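Local coordinates for protein beta-phenylalanine aminotransferase (Variovorax paradoxus, PDB 4AO9) that catalyses pyridoxal-5'-phosphate-dependent transamination of beta-phenylalanine, removing its amino group and probably passing it to a keto-acid acceptor, as a class III aminotransferase, at residues 178-183 against 225-230; 172-177 against 199-204; 154-159 against 282-287; 255-260 against 276-281. One frame throughout, in Å; residues are numbered along the deposited sequence.

Contact 1 of 4, residues 178-183 against 225-230. With PLP (pyridoxal-5'-phosphate), chain C.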
loop_
_atom_site.group_PDB
_atom_site.type_symbol
_atom_site.label_atom_id
_atom_site.label_comp_id
_atom_site.label_asym_id
_atom_site.label_seq_id
_atom_site.Cartn_x
_atom_site.Cartn_y
_atom_site.Cartn_z
ATOM N N GLY A 178 7.852 -0.613 19.148
ATOM C CA GLY A 178 7.999 -1.091 17.785
ATOM C C GLY A 178 7.022 -0.441 16.830
ATOM O O GLY A 178 5.843 -0.251 17.155
ATOM N N TYR A 179 7.530 -0.070 15.662
ATOM C CA TYR A 179 6.690 0.477 14.605
ATOM C C TYR A 179 6.940 -0.260 13.308
ATOM O O TYR A 179 8.059 -0.231 12.760
ATOM C CB TYR A 179 6.886 1.987 14.403
ATOM C CG TYR A 179 5.991 2.517 13.310
ATOM C CD1 TYR A 179 4.632 2.731 13.544
ATOM C CD2 TYR A 179 6.481 2.727 12.026
ATOM C CE1 TYR A 179 3.792 3.192 12.525
ATOM C CE2 TYR A 179 5.643 3.188 10.996
ATOM C CZ TYR A 179 4.303 3.410 11.262
ATOM O OH TYR A 179 3.469 3.849 10.256
ATOM N N HIS A 180 5.875 -0.875 12.792
ATOM C CA HIS A 180 5.995 -1.720 11.605
ATOM C C HIS A 180 4.972 -1.341 10.544
ATOM O O HIS A 180 4.769 -2.070 9.570
ATOM C CB HIS A 180 5.895 -3.191 12.002
ATOM C CG HIS A 180 6.885 -3.572 13.058
ATOM N ND1 HIS A 180 8.239 -3.636 12.813
ATOM C CD2 HIS A 180 6.721 -3.881 14.372
ATOM C CE1 HIS A 180 8.865 -3.984 13.929
ATOM N NE2 HIS A 180 7.967 -4.141 14.884
ATOM N N GLY A 181 4.348 -0.177 10.734
ATOM C CA GLY A 181 3.374 0.345 9.780
ATOM C C GLY A 181 2.060 0.723 10.412
ATOM O O GLY A 181 1.890 0.609 11.629
ATOM N N GLY A 182 1.119 1.128 9.554
ATOM C CA GLY A 182 -0.127 1.768 9.986
ATOM C C GLY A 182 -1.044 0.924 10.840
ATOM O O GLY A 182 -1.847 1.465 11.603
ATOM N N VAL A 183 -0.939 -0.391 10.695
ATOM C CA VAL A 183 -1.746 -1.310 11.495
ATOM C C VAL A 183 -0.856 -2.274 12.273
ATOM O O VAL A 183 -1.304 -3.340 12.684
ATOM C CB VAL A 183 -2.796 -2.069 10.646
ATOM C CG1 VAL A 183 -3.862 -1.107 10.117
ATOM C CG2 VAL A 183 -2.122 -2.814 9.487
ATOM N N LEU A 225 9.591 -10.384 15.451
ATOM C CA LEU A 225 9.681 -9.261 14.505
ATOM C C LEU A 225 10.280 -8.058 15.218
ATOM O O LEU A 225 9.788 -7.648 16.280
ATOM C CB LEU A 225 8.287 -8.933 13.939
ATOM C CG LEU A 225 8.169 -7.634 13.124
ATOM C CD1 LEU A 225 8.943 -7.711 11.826
ATOM C CD2 LEU A 225 6.702 -7.312 12.834
ATOM N N VAL A 226 11.359 -7.508 14.664
ATOM C CA VAL A 226 12.081 -6.434 15.347
ATOM C C VAL A 226 12.796 -5.501 14.370
ATOM O O VAL A 226 13.298 -5.932 13.320
ATOM C CB VAL A 226 13.087 -7.038 16.385
ATOM C CG1 VAL A 226 14.227 -7.767 15.674
ATOM C CG2 VAL A 226 13.638 -5.970 17.350
ATOM N N GLU A 227 12.845 -4.224 14.743
ATOM C CA GLU A 227 13.711 -3.242 14.076
ATOM C C GLU A 227 15.114 -3.321 14.684
ATOM O O GLU A 227 15.240 -3.269 15.902
ATOM C CB GLU A 227 13.177 -1.833 14.308
ATOM C CG GLU A 227 11.767 -1.568 13.736
ATOM C CD GLU A 227 11.112 -0.403 14.451
ATOM O OE1 GLU A 227 11.337 0.754 14.016
ATOM O OE2 GLU A 227 10.415 -0.655 15.464
ATOM N N PRO A 228 16.171 -3.443 13.858
ATOM C CA PRO A 228 17.526 -3.474 14.467
ATOM C C PRO A 228 17.930 -2.138 15.105
ATOM O O PRO A 228 18.845 -2.112 15.939
ATOM C CB PRO A 228 18.454 -3.856 13.313
ATOM C CG PRO A 228 17.594 -4.287 12.194
ATOM C CD PRO A 228 16.175 -3.846 12.438
ATOM N N MET A 229 17.265 -1.053 14.700
ATOM C CA MET A 229 17.244 0.215 15.426
ATOM C C MET A 229 15.813 0.697 15.313
ATOM O O MET A 229 15.290 0.789 14.197
ATOM C CB MET A 229 18.180 1.251 14.783
ATOM C CG MET A 229 18.097 2.627 15.445
ATOM S SD MET A 229 18.680 4.009 14.431
ATOM C CE MET A 229 17.269 4.212 13.336
ATOM N N GLN A 230 15.159 0.972 16.438
ATOM C CA GLN A 230 13.788 1.485 16.360
ATOM C C GLN A 230 13.793 2.896 15.806
ATOM O O GLN A 230 14.585 3.746 16.223
ATOM C CB GLN A 230 13.093 1.441 17.706
ATOM C CG GLN A 230 12.704 0.038 18.123
ATOM C CD GLN A 230 11.847 0.021 19.366
ATOM O OE1 GLN A 230 11.827 0.974 20.155
ATOM N NE2 GLN A 230 11.136 -1.071 19.560
HETATM N N1 PLP C . 8.522 -0.167 9.404
HETATM C C2 PLP C . 9.388 0.813 9.661
HETATM C C2A PLP C . 10.576 0.475 10.563
HETATM C C3 PLP C . 9.205 2.082 9.104
HETATM O O3 PLP C . 10.041 2.969 9.358
HETATM C C4 PLP C . 8.112 2.366 8.270
HETATM C C4A PLP C . 7.875 3.740 7.612
HETATM C C5 PLP C . 7.209 1.299 8.061
HETATM C C6 PLP C . 7.446 0.053 8.642
HETATM C C5A PLP C . 5.952 1.475 7.188
HETATM O O4P PLP C . 6.152 1.731 5.862
HETATM P P PLP C . 4.953 2.449 5.061
HETATM O O1P PLP C . 4.769 3.883 5.687
HETATM O O2P PLP C . 3.639 1.612 5.252
HETATM O O3P PLP C . 5.374 2.441 3.629
HETATM O O HOH W 1 9.033 -5.095 17.259
#
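Leu225 sets its CD2 methyl over one face of the His180 imidazole, 3.8 Å from the ring centroid and 11° off the ring normal, a CH-pi contact. The two side chains come from opposite directions; His180 holds CG anti to its carbonyl carbon (chi1 -55°), which turns the imidazole toward Leu225. Polar partners fix the turn of the ring: ND1 is hydrogen-bonded to Asp260, and a water lying in the ring plane 2.8 Å from His180 NE2 also donates to the carbonyl O of Leu225. Glu227 brushes the same ring with its CG, 3.8 Å from His180 CE1. Extended beyond CG, its chain carries the carboxylate to the backbone of Tyr179, where Glu227 OE2 accepts Tyr179 N at 3.0 Å; the hydrogen bond is nearly straight (168°), though the N-H comes from above the carboxylate plane. Glu227 OE1 accepts Gly231 N and lies 3.5 Å from PLP C2A. With an alanine here, Tyr179 N and Gly231 N would probably lose their acceptor, and a gap would open beside the imidazole and the cofactor methyl. Tyr179 leads away from 225-230: its CE2 is 3.8 Å from PLP C4, with the cofactor atom at the ring edge, and its OH bonds Ser318 of the second subunit. Tyr179, His180, Gly181 and Glu227 line the PLP pocket of a class III aminotransferase, at a subunit interface.

Contact 2 of 4, residues 172-177 against 199-204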
loop_
_atom_site.group_PDB
_atom_site.type_symbol
_atom_site.label_atom_id
_atom_site.label_comp_id
_atom_site.label_asym_id
_atom_site.label_seq_id
_atom_site.Cartn_x
_atom_site.Cartn_y
_atom_site.Cartn_z
ATOM N N ILE A 172 3.116 -14.016 17.828
ATOM C CA ILE A 172 4.107 -13.131 17.227
ATOM C C ILE A 172 4.756 -12.293 18.324
ATOM O O ILE A 172 4.067 -11.584 19.050
ATOM C CB ILE A 172 3.451 -12.195 16.198
ATOM C CG1 ILE A 172 2.793 -13.019 15.085
ATOM C CG2 ILE A 172 4.494 -11.199 15.640
ATOM C CD1 ILE A 172 1.894 -12.189 14.171
ATOM N N VAL A 173 6.076 -12.401 18.472
ATOM C CA VAL A 173 6.812 -11.555 19.410
ATOM C C VAL A 173 7.229 -10.258 18.734
ATOM O O VAL A 173 7.839 -10.265 17.664
ATOM C CB VAL A 173 8.045 -12.300 19.977
ATOM C CG1 VAL A 173 8.924 -11.359 20.800
ATOM C CG2 VAL A 173 7.603 -13.484 20.823
ATOM N N VAL A 174 6.852 -9.152 19.366
ATOM C CA VAL A 174 7.259 -7.807 18.954
ATOM C C VAL A 174 7.755 -7.060 20.189
ATOM O O VAL A 174 7.710 -7.592 21.313
ATOM C CB VAL A 174 6.086 -7.024 18.302
ATOM C CG1 VAL A 174 5.742 -7.629 16.931
ATOM C CG2 VAL A 174 4.857 -6.977 19.230
ATOM N N PHE A 175 8.224 -5.834 19.991
ATOM C CA PHE A 175 8.826 -5.087 21.093
ATOM C C PHE A 175 8.177 -3.759 21.352
ATOM O O PHE A 175 7.681 -3.106 20.431
ATOM C CB PHE A 175 10.350 -5.007 20.918
ATOM C CG PHE A 175 10.959 -6.361 20.888
ATOM C CD1 PHE A 175 11.021 -7.077 19.692
ATOM C CD2 PHE A 175 11.324 -6.995 22.066
ATOM C CE1 PHE A 175 11.486 -8.393 19.676
ATOM C CE2 PHE A 175 11.801 -8.298 22.057
ATOM C CZ PHE A 175 11.875 -9.003 20.859
ATOM N N SER A 176 8.148 -3.393 22.635
ATOM C CA SER A 176 7.598 -2.115 23.070
ATOM C C SER A 176 8.229 -0.991 22.260
ATOM O O SER A 176 9.445 -0.984 22.043
ATOM C CB SER A 176 7.875 -1.916 24.567
ATOM O OG SER A 176 9.269 -1.879 24.833
ATOM N N GLY A 177 7.398 -0.064 21.792
ATOM C CA GLY A 177 7.871 1.026 20.941
ATOM C C GLY A 177 8.036 0.664 19.472
ATOM O O GLY A 177 8.309 1.533 18.651
ATOM N N PHE A 199 -0.224 -10.990 19.463
ATOM C CA PHE A 199 1.063 -10.367 19.767
ATOM C C PHE A 199 1.481 -10.531 21.219
ATOM O O PHE A 199 0.693 -10.245 22.131
ATOM C CB PHE A 199 1.020 -8.870 19.448
ATOM C CG PHE A 199 0.955 -8.556 17.985
ATOM C CD1 PHE A 199 2.029 -8.842 17.144
ATOM C CD2 PHE A 199 -0.180 -7.945 17.437
ATOM C CE1 PHE A 199 1.974 -8.538 15.777
ATOM C CE2 PHE A 199 -0.236 -7.646 16.081
ATOM C CZ PHE A 199 0.834 -7.929 15.257
ATOM N N LEU A 200 2.733 -10.949 21.417
ATOM C CA LEU A 200 3.383 -10.911 22.730
ATOM C C LEU A 200 4.399 -9.769 22.698
ATOM O O LEU A 200 5.385 -9.829 21.951
ATOM C CB LEU A 200 4.073 -12.244 23.017
ATOM C CG LEU A 200 4.967 -12.318 24.256
ATOM C CD1 LEU A 200 4.185 -12.001 25.534
ATOM C CD2 LEU A 200 5.586 -13.699 24.357
ATOM N N VAL A 201 4.147 -8.726 23.495
ATOM C CA VAL A 201 4.941 -7.502 23.453
ATOM C C VAL A 201 5.958 -7.519 24.587
ATOM O O VAL A 201 5.586 -7.553 25.773
ATOM C CB VAL A 201 4.049 -6.224 23.554
ATOM C CG1 VAL A 201 4.904 -4.965 23.388
ATOM C CG2 VAL A 201 2.931 -6.252 22.511
ATOM N N LEU A 202 7.235 -7.492 24.216
ATOM C CA LEU A 202 8.339 -7.593 25.164
ATOM C C LEU A 202 9.146 -6.305 25.164
ATOM O O LEU A 202 9.104 -5.543 24.201
ATOM C CB LEU A 202 9.235 -8.778 24.780
ATOM C CG LEU A 202 8.593 -10.171 24.780
ATOM C CD1 LEU A 202 9.633 -11.246 24.451
ATOM C CD2 LEU A 202 7.912 -10.484 26.114
ATOM N N PRO A 203 9.908 -6.052 26.237
ATOM C CA PRO A 203 10.673 -4.804 26.273
ATOM C C PRO A 203 11.845 -4.785 25.290
ATOM O O PRO A 203 12.630 -5.728 25.238
ATOM C CB PRO A 203 11.194 -4.739 27.719
ATOM C CG PRO A 203 10.494 -5.834 28.452
ATOM C CD PRO A 203 10.046 -6.845 27.472
ATOM N N TYR A 204 11.965 -3.712 24.516
ATOM C CA TYR A 204 13.124 -3.563 23.631
ATOM C C TYR A 204 14.420 -3.509 24.439
ATOM O O TYR A 204 14.467 -2.911 25.516
ATOM C CB TYR A 204 12.977 -2.298 22.794
ATOM C CG TYR A 204 13.867 -2.227 21.565
ATOM C CD1 TYR A 204 13.659 -3.073 20.471
ATOM C CD2 TYR A 204 14.889 -1.289 21.484
ATOM C CE1 TYR A 204 14.450 -2.986 19.330
ATOM C CE2 TYR A 204 15.698 -1.195 20.345
ATOM C CZ TYR A 204 15.467 -2.034 19.271
ATOM O OH TYR A 204 16.241 -1.949 18.143
#
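Ile172 and Phe199 lie side by side on one face of a parallel strand pair, pointing the same way, with Ile172 CG2 3.7 Å from Phe199 CE1. Val174 crosses the same ring at a slant, bringing its CG1 to 3.9 Å from Phe199 CD1. Val174 has that CG1 anti to its carbonyl carbon (chi1 -70°), which leaves CG2 to meet Val201 CG2 at 3.9 Å; one valine packs against two neighbours with different methyls. Beyond the pair, Phe199 makes an edge-to-face contact with Phe186, and Ile172 leans on helix 152-167.

The other face carries Val173, Phe175, Leu200 and Leu202. Val173 runs alongside Leu200 but reaches obliquely over to Leu202, Val173 CG1 lying 3.7 Å from Leu202 CD1. Phe175 puts its CE2 3.8 Å from Leu202 CB, while its CB sits in the ring plane of Tyr204, at the edge, 3.9 Å from Tyr204 CD1. Both of these rings also meet Phe242 edge-to-face.

In-register bridges from Ile172-Phe199 to Phe175-Leu202 are held by four backbone bonds, from Leu200 N to Ile172 O through to Ser176 N to Leu202 O. Past the strand ends, Ser176 OG accepts Tyr204 N at 3.3 Å, fairly straight (163°), and Tyr204 OH is bonded to Glu227 O. Strand 198-202 is one of two edge strands of the seven-stranded sheet within this chain. The polar bonds lie almost wholly in the backbone and the side chains are aliphatic and aromatic, which implies that apolar packing on both faces, only partly buried along the edge strand, complements the ladder.

Contact 3 of 4, residues 154-159 against 282-287. With PLP (pyridoxal-5'-phosphate), chain C.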
loop_
_atom_site.group_PDB
_atom_site.type_symbol
_atom_site.label_atom_id
_atom_site.label_comp_id
_atom_site.label_asym_id
_atom_site.label_seq_id
_atom_site.Cartn_x
_atom_site.Cartn_y
_atom_site.Cartn_z
ATOM N N GLU A 154 2.397 -3.178 4.187
ATOM C CA GLU A 154 2.051 -4.409 3.479
ATOM C C GLU A 154 3.189 -5.422 3.529
ATOM O O GLU A 154 2.935 -6.619 3.667
ATOM C CB GLU A 154 1.679 -4.122 2.018
ATOM C CG GLU A 154 0.281 -3.514 1.803
ATOM C CD GLU A 154 -0.054 -3.351 0.337
ATOM O OE1 GLU A 154 0.808 -3.617 -0.531
ATOM O OE2 GLU A 154 -1.210 -2.972 0.059
ATOM N N ALA A 155 4.436 -4.959 3.411
ATOM C CA ALA A 155 5.574 -5.889 3.448
ATOM C C ALA A 155 5.611 -6.628 4.787
ATOM O O ALA A 155 5.779 -7.865 4.841
ATOM C CB ALA A 155 6.869 -5.155 3.205
ATOM N N ASN A 156 5.437 -5.884 5.868
ATOM C CA ASN A 156 5.417 -6.518 7.196
ATOM C C ASN A 156 4.212 -7.434 7.387
ATOM O O ASN A 156 4.348 -8.528 7.954
ATOM C CB ASN A 156 5.497 -5.463 8.292
ATOM C CG ASN A 156 6.901 -4.949 8.483
ATOM O OD1 ASN A 156 7.867 -5.725 8.454
ATOM N ND2 ASN A 156 7.032 -3.642 8.684
ATOM N N LEU A 157 3.040 -7.025 6.901
ATOM C CA LEU A 157 1.865 -7.904 6.967
ATOM C C LEU A 157 2.131 -9.224 6.248
ATOM O O LEU A 157 1.787 -10.306 6.758
ATOM C CB LEU A 157 0.626 -7.223 6.375
ATOM C CG LEU A 157 -0.011 -6.163 7.277
ATOM C CD1 LEU A 157 -1.033 -5.342 6.496
ATOM C CD2 LEU A 157 -0.657 -6.794 8.529
ATOM N N MET A 158 2.748 -9.146 5.072
ATOM C CA MET A 158 3.018 -10.348 4.313
ATOM C C MET A 158 4.085 -11.207 4.938
ATOM O O MET A 158 3.978 -12.433 4.901
ATOM C CB MET A 158 3.366 -10.028 2.861
ATOM C CG MET A 158 2.247 -9.357 2.081
ATOM S SD MET A 158 0.606 -10.112 2.222
ATOM C CE MET A 158 0.910 -11.797 1.693
ATOM N N ALA A 159 5.124 -10.585 5.495
ATOM C CA ALA A 159 6.165 -11.349 6.190
ATOM C C ALA A 159 5.579 -12.131 7.357
ATOM O O ALA A 159 5.908 -13.303 7.556
ATOM C CB ALA A 159 7.274 -10.440 6.667
ATOM N N LEU A 282 13.635 -13.660 7.370
ATOM C CA LEU A 282 13.032 -12.727 6.413
ATOM C C LEU A 282 13.478 -11.321 6.765
ATOM O O LEU A 282 13.857 -11.048 7.919
ATOM C CB LEU A 282 11.494 -12.786 6.429
ATOM C CG LEU A 282 10.843 -14.125 6.066
ATOM C CD1 LEU A 282 9.350 -14.063 6.368
ATOM C CD2 LEU A 282 11.065 -14.485 4.602
ATOM N N THR A 283 13.403 -10.437 5.772
ATOM C CA THR A 283 13.709 -9.030 5.926
ATOM C C THR A 283 12.645 -8.252 5.168
ATOM O O THR A 283 12.273 -8.627 4.050
ATOM C CB THR A 283 15.078 -8.716 5.315
ATOM O OG1 THR A 283 16.081 -9.450 6.037
ATOM C CG2 THR A 283 15.393 -7.216 5.398
ATOM N N THR A 284 12.182 -7.159 5.768
ATOM C CA THR A 284 11.287 -6.251 5.055
ATOM C C THR A 284 12.008 -4.942 4.737
ATOM O O THR A 284 12.906 -4.503 5.473
ATOM C CB THR A 284 9.992 -6.005 5.824
ATOM O OG1 THR A 284 10.304 -5.490 7.127
ATOM C CG2 THR A 284 9.203 -7.322 5.960
ATOM N N LEU A 285 11.622 -4.360 3.600
ATOM C CA LEU A 285 12.217 -3.143 3.061
ATOM C C LEU A 285 11.119 -2.189 2.619
ATOM O O LEU A 285 9.982 -2.595 2.378
ATOM C CB LEU A 285 13.074 -3.488 1.840
ATOM C CG LEU A 285 14.257 -4.421 2.048
ATOM C CD1 LEU A 285 14.821 -4.810 0.678
ATOM C CD2 LEU A 285 15.334 -3.766 2.902
ATOM N N GLY A 286 11.472 -0.913 2.508
ATOM C CA GLY A 286 10.524 0.085 2.053
ATOM C C GLY A 286 11.176 1.432 1.894
ATOM O O GLY A 286 12.390 1.546 1.665
ATOM N N LYS A 287 10.338 2.456 2.019
ATOM C CA LYS A 287 10.753 3.874 1.932
ATOM C C LYS A 287 11.643 4.124 0.673
ATOM O O LYS A 287 11.151 4.000 -0.451
ATOM C CB LYS A 287 11.268 4.363 3.298
ATOM C CG LYS A 287 10.005 4.494 4.203
ATOM C CD LYS A 287 10.269 5.331 5.444
ATOM C CE LYS A 287 9.054 5.484 6.372
ATOM N NZ LYS A 287 9.123 4.493 7.472
HETATM N N1 PLP C . 8.522 -0.167 9.404
HETATM C C2 PLP C . 9.388 0.813 9.661
HETATM C C2A PLP C . 10.576 0.475 10.563
HETATM C C3 PLP C . 9.205 2.082 9.104
HETATM O O3 PLP C . 10.041 2.969 9.358
HETATM C C4 PLP C . 8.112 2.366 8.270
HETATM C C4A PLP C . 7.875 3.740 7.612
HETATM C C5 PLP C . 7.209 1.299 8.061
HETATM C C6 PLP C . 7.446 0.053 8.642
HETATM C C5A PLP C . 5.952 1.475 7.188
HETATM O O4P PLP C . 6.152 1.731 5.862
HETATM P P PLP C . 4.953 2.449 5.061
HETATM O O1P PLP C . 4.769 3.883 5.687
HETATM O O2P PLP C . 3.639 1.612 5.252
HETATM O O3P PLP C . 5.374 2.441 3.629
#
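Thr284 OG1 donates to Asn156 OD1 at 2.8 Å, the side chains crossing at about a right angle. The hydroxyl approaches the amide carbonyl at a C=O...donor angle of 130° and is tilted 34° out of its plane. This settles the amide rotation, and ND2 turns the other way, to the carbonyl O of His180 and to Asp260 OD2, both hydrogen bonds; Asn156 ND2 is also 3.7 Å from PLP C6. At the far end of 282-287, Lys287 NZ is covalently joined to PLP C4A, consistent with the internal aldimine of this enzyme class. Its chain is extended as far as CE and bends at the last torsion, where NZ makes a weak hydrogen bond to PLP O3 at 2.6 Å.

These two segments belong to the large domain of a fold-type I aminotransferase: helix 152-167 packs on one face of the central sheet, and strand 282-286 leads to the cofactor lysine. Their short axes run nearly antiparallel, at 165°, and approach to 8.0 Å.

Behind the polar pair, Thr284 CG2, which points anti to the carbonyl carbon, fits against the helix, 3.6 Å from Ala155 O and 3.7 Å from Ala159 CB. Toward the start of the strand, Leu282 CD1 lies 3.7 Å from Ala159 O. With no side chain beyond CB, Ala155 and Ala159 let the strand's methyls reach the helix backbone. Elsewhere on the helix, Glu154 OE2 bonds Ser151 OG of the second subunit, and Leu157 packs on Leu157 of that subunit. Just upstream, Gly152 N and Thr153 OG1 are hydrogen-bonded to PLP.

Contact 4 of 4, residues 255-260 against 276-281. With PLP (pyridoxal-5'-phosphate), chain C.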
loop_
_atom_site.group_PDB
_atom_site.type_symbol
_atom_site.label_atom_id
_atom_site.label_comp_id
_atom_site.label_asym_id
_atom_site.label_seq_id
_atom_site.Cartn_x
_atom_site.Cartn_y
_atom_site.Cartn_z
ATOM N N ALA A 255 11.143 -20.652 15.706
ATOM C CA ALA A 255 10.488 -19.459 15.186
ATOM C C ALA A 255 11.355 -18.833 14.109
ATOM O O ALA A 255 12.579 -19.026 14.068
ATOM C CB ALA A 255 10.271 -18.451 16.309
ATOM N N LEU A 256 10.714 -18.058 13.243
ATOM C CA LEU A 256 11.463 -17.242 12.289
ATOM C C LEU A 256 11.809 -15.895 12.900
ATOM O O LEU A 256 10.996 -15.302 13.607
ATOM C CB LEU A 256 10.655 -17.047 11.000
ATOM C CG LEU A 256 10.246 -18.283 10.188
ATOM C CD1 LEU A 256 9.568 -17.824 8.908
ATOM C CD2 LEU A 256 11.449 -19.141 9.833
ATOM N N LEU A 257 13.009 -15.408 12.630
ATOM C CA LEU A 257 13.348 -14.035 12.990
ATOM C C LEU A 257 13.126 -13.176 11.763
ATOM O O LEU A 257 13.601 -13.510 10.673
ATOM C CB LEU A 257 14.813 -13.916 13.429
ATOM C CG LEU A 257 15.378 -12.530 13.745
ATOM C CD1 LEU A 257 14.715 -11.934 14.992
ATOM C CD2 LEU A 257 16.894 -12.635 13.929
ATOM N N VAL A 258 12.383 -12.088 11.936
ATOM C CA VAL A 258 12.154 -11.130 10.853
ATOM C C VAL A 258 12.711 -9.779 11.272
ATOM O O VAL A 258 12.298 -9.211 12.296
ATOM C CB VAL A 258 10.652 -11.009 10.496
ATOM C CG1 VAL A 258 10.441 -9.940 9.420
ATOM C CG2 VAL A 258 10.086 -12.359 10.055
ATOM N N PHE A 259 13.687 -9.292 10.506
ATOM C CA PHE A 259 14.155 -7.929 10.695
ATOM C C PHE A 259 13.382 -6.970 9.798
ATOM O O PHE A 259 13.382 -7.103 8.559
ATOM C CB PHE A 259 15.649 -7.789 10.391
ATOM C CG PHE A 259 16.581 -8.235 11.502
ATOM C CD1 PHE A 259 16.298 -8.016 12.851
ATOM C CD2 PHE A 259 17.794 -8.821 11.163
ATOM C CE1 PHE A 259 17.202 -8.404 13.848
ATOM C CE2 PHE A 259 18.699 -9.226 12.156
ATOM C CZ PHE A 259 18.403 -9.023 13.487
ATOM N N ASP A 260 12.767 -5.984 10.441
ATOM C CA ASP A 260 12.154 -4.873 9.736
ATOM C C ASP A 260 13.253 -3.857 9.448
ATOM O O ASP A 260 13.655 -3.107 10.338
ATOM C CB ASP A 260 11.032 -4.274 10.602
ATOM C CG ASP A 260 10.342 -3.095 9.932
ATOM O OD1 ASP A 260 10.898 -2.527 8.972
ATOM O OD2 ASP A 260 9.238 -2.737 10.373
ATOM N N LEU A 276 25.887 -5.691 11.527
ATOM C CA LEU A 276 25.898 -6.343 12.843
ATOM C C LEU A 276 26.243 -7.827 12.772
ATOM O O LEU A 276 26.587 -8.440 13.789
ATOM C CB LEU A 276 24.544 -6.155 13.541
ATOM C CG LEU A 276 24.140 -4.709 13.842
ATOM C CD1 LEU A 276 22.705 -4.639 14.339
ATOM C CD2 LEU A 276 25.118 -4.036 14.833
ATOM N N GLY A 277 26.126 -8.410 11.581
ATOM C CA GLY A 277 26.406 -9.832 11.372
ATOM C C GLY A 277 25.352 -10.773 11.928
ATOM O O GLY A 277 25.673 -11.858 12.418
ATOM N N ILE A 278 24.091 -10.358 11.866
ATOM C CA ILE A 278 22.978 -11.201 12.298
ATOM C C ILE A 278 22.033 -11.438 11.129
ATOM O O ILE A 278 21.517 -10.486 10.524
ATOM C CB ILE A 278 22.215 -10.606 13.507
ATOM C CG1 ILE A 278 23.197 -10.296 14.645
ATOM C CG2 ILE A 278 21.111 -11.572 13.976
ATOM C CD1 ILE A 278 22.621 -9.445 15.758
ATOM N N ARG A 279 21.813 -12.710 10.821
ATOM C CA ARG A 279 20.996 -13.125 9.682
ATOM C C ARG A 279 19.571 -13.421 10.123
ATOM O O ARG A 279 19.350 -14.339 10.907
ATOM C CB ARG A 279 21.594 -14.370 9.015
ATOM C CG ARG A 279 20.723 -14.977 7.908
ATOM C CD ARG A 279 21.050 -14.390 6.547
ATOM N NE ARG A 279 22.084 -15.141 5.831
ATOM C CZ ARG A 279 21.900 -15.794 4.678
ATOM N NH1 ARG A 279 20.721 -15.802 4.073
ATOM N NH2 ARG A 279 22.915 -16.441 4.121
ATOM N N SER A 280 18.610 -12.650 9.621
ATOM C CA SER A 280 17.194 -12.981 9.825
ATOM C C SER A 280 16.677 -13.919 8.734
ATOM O O SER A 280 17.215 -13.975 7.631
ATOM C CB SER A 280 16.356 -11.703 9.877
ATOM O OG SER A 280 16.529 -10.941 8.688
ATOM N N ASP A 281 15.618 -14.660 9.062
ATOM C CA ASP A 281 14.966 -15.551 8.107
ATOM C C ASP A 281 14.213 -14.807 7.012
ATOM O O ASP A 281 14.170 -15.269 5.866
ATOM C CB ASP A 281 14.025 -16.497 8.839
ATOM C CG ASP A 281 14.756 -17.342 9.847
ATOM O OD1 ASP A 281 15.342 -18.366 9.428
ATOM O OD2 ASP A 281 14.772 -16.967 11.034
HETATM N N1 PLP C . 8.522 -0.167 9.404
HETATM C C2 PLP C . 9.388 0.813 9.661
HETATM C C2A PLP C . 10.576 0.475 10.563
HETATM C C3 PLP C . 9.205 2.082 9.104
HETATM O O3 PLP C . 10.041 2.969 9.358
HETATM C C4 PLP C . 8.112 2.366 8.270
HETATM C C4A PLP C . 7.875 3.740 7.612
HETATM C C5 PLP C . 7.209 1.299 8.061
HETATM C C6 PLP C . 7.446 0.053 8.642
HETATM C C5A PLP C . 5.952 1.475 7.188
HETATM O O4P PLP C . 6.152 1.731 5.862
HETATM P P PLP C . 4.953 2.449 5.061
HETATM O O1P PLP C . 4.769 3.883 5.687
HETATM O O2P PLP C . 3.639 1.612 5.252
HETATM O O3P PLP C . 5.374 2.441 3.629
#
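Asp281 OD2 is gripped by two donors: Leu257 N, 2.8 Å away with an N-H...O angle of 169°, and Arg247, in a salt bridge. Asp281 has CG anti to its carbonyl carbon (chi1 -60°), which carries the carboxylate to Leu257 N; this N-H uses the anti side, 18° out of the carboxylate plane. Asp281 OD1 pairs with Arg301, so the buried acid has a cation at each oxygen and probably stays ionised. A weak return bond runs from Asp281 N to Leu257 O, and Leu256 CD2 lies 3.8 Å from Asp281 CG.

Farther along, Phe259 directs its ring edge at Ile278 O, which lies in the ring plane 3.5 Å from Phe259 CE2. Phe259 CZ meets Ile278 CG2 at 3.8 Å, Ser280 CB reaches Phe259 CD2 obliquely at 3.5 Å, and Leu257 CD2 lies over one face toward the rim. A serine in place of Phe259 would probably leave Ile278 CG2 and Ser280 CB without the ring they pack on. Gly277 closes helix 272-276 as the C-prime residue of a Schellman motif. The connection is that of a beta-alpha-beta crossover between neighbouring parallel strands, 256-260 and 282-286, whose first strand ends at Asp260, beside PLP N1.

Contacts 1, 3 and 4 meet at one atom beside the cofactor, Asp260 OD2: it lies 2.8 Å from His180 ND1 of contact 1, 2.9 Å from Asn156 ND2 of contact 3 and 2.8 Å from PLP N1, a placement consistent with stabilising the protonated pyridine. All four contacts reach one sheet, with strands 282-286, 256-260, 221-226, 171-175 and 198-202 as successive neighbours. Contact 2 stands farther out, the Tyr204 side chain being about 10 Å from PLP, yet it touches contact 1 through Tyr204 OH, 2.8 Å from Glu227 O. Its centre is about 17 Å from that of contact 3, and their nearest atoms are about 7 Å apart.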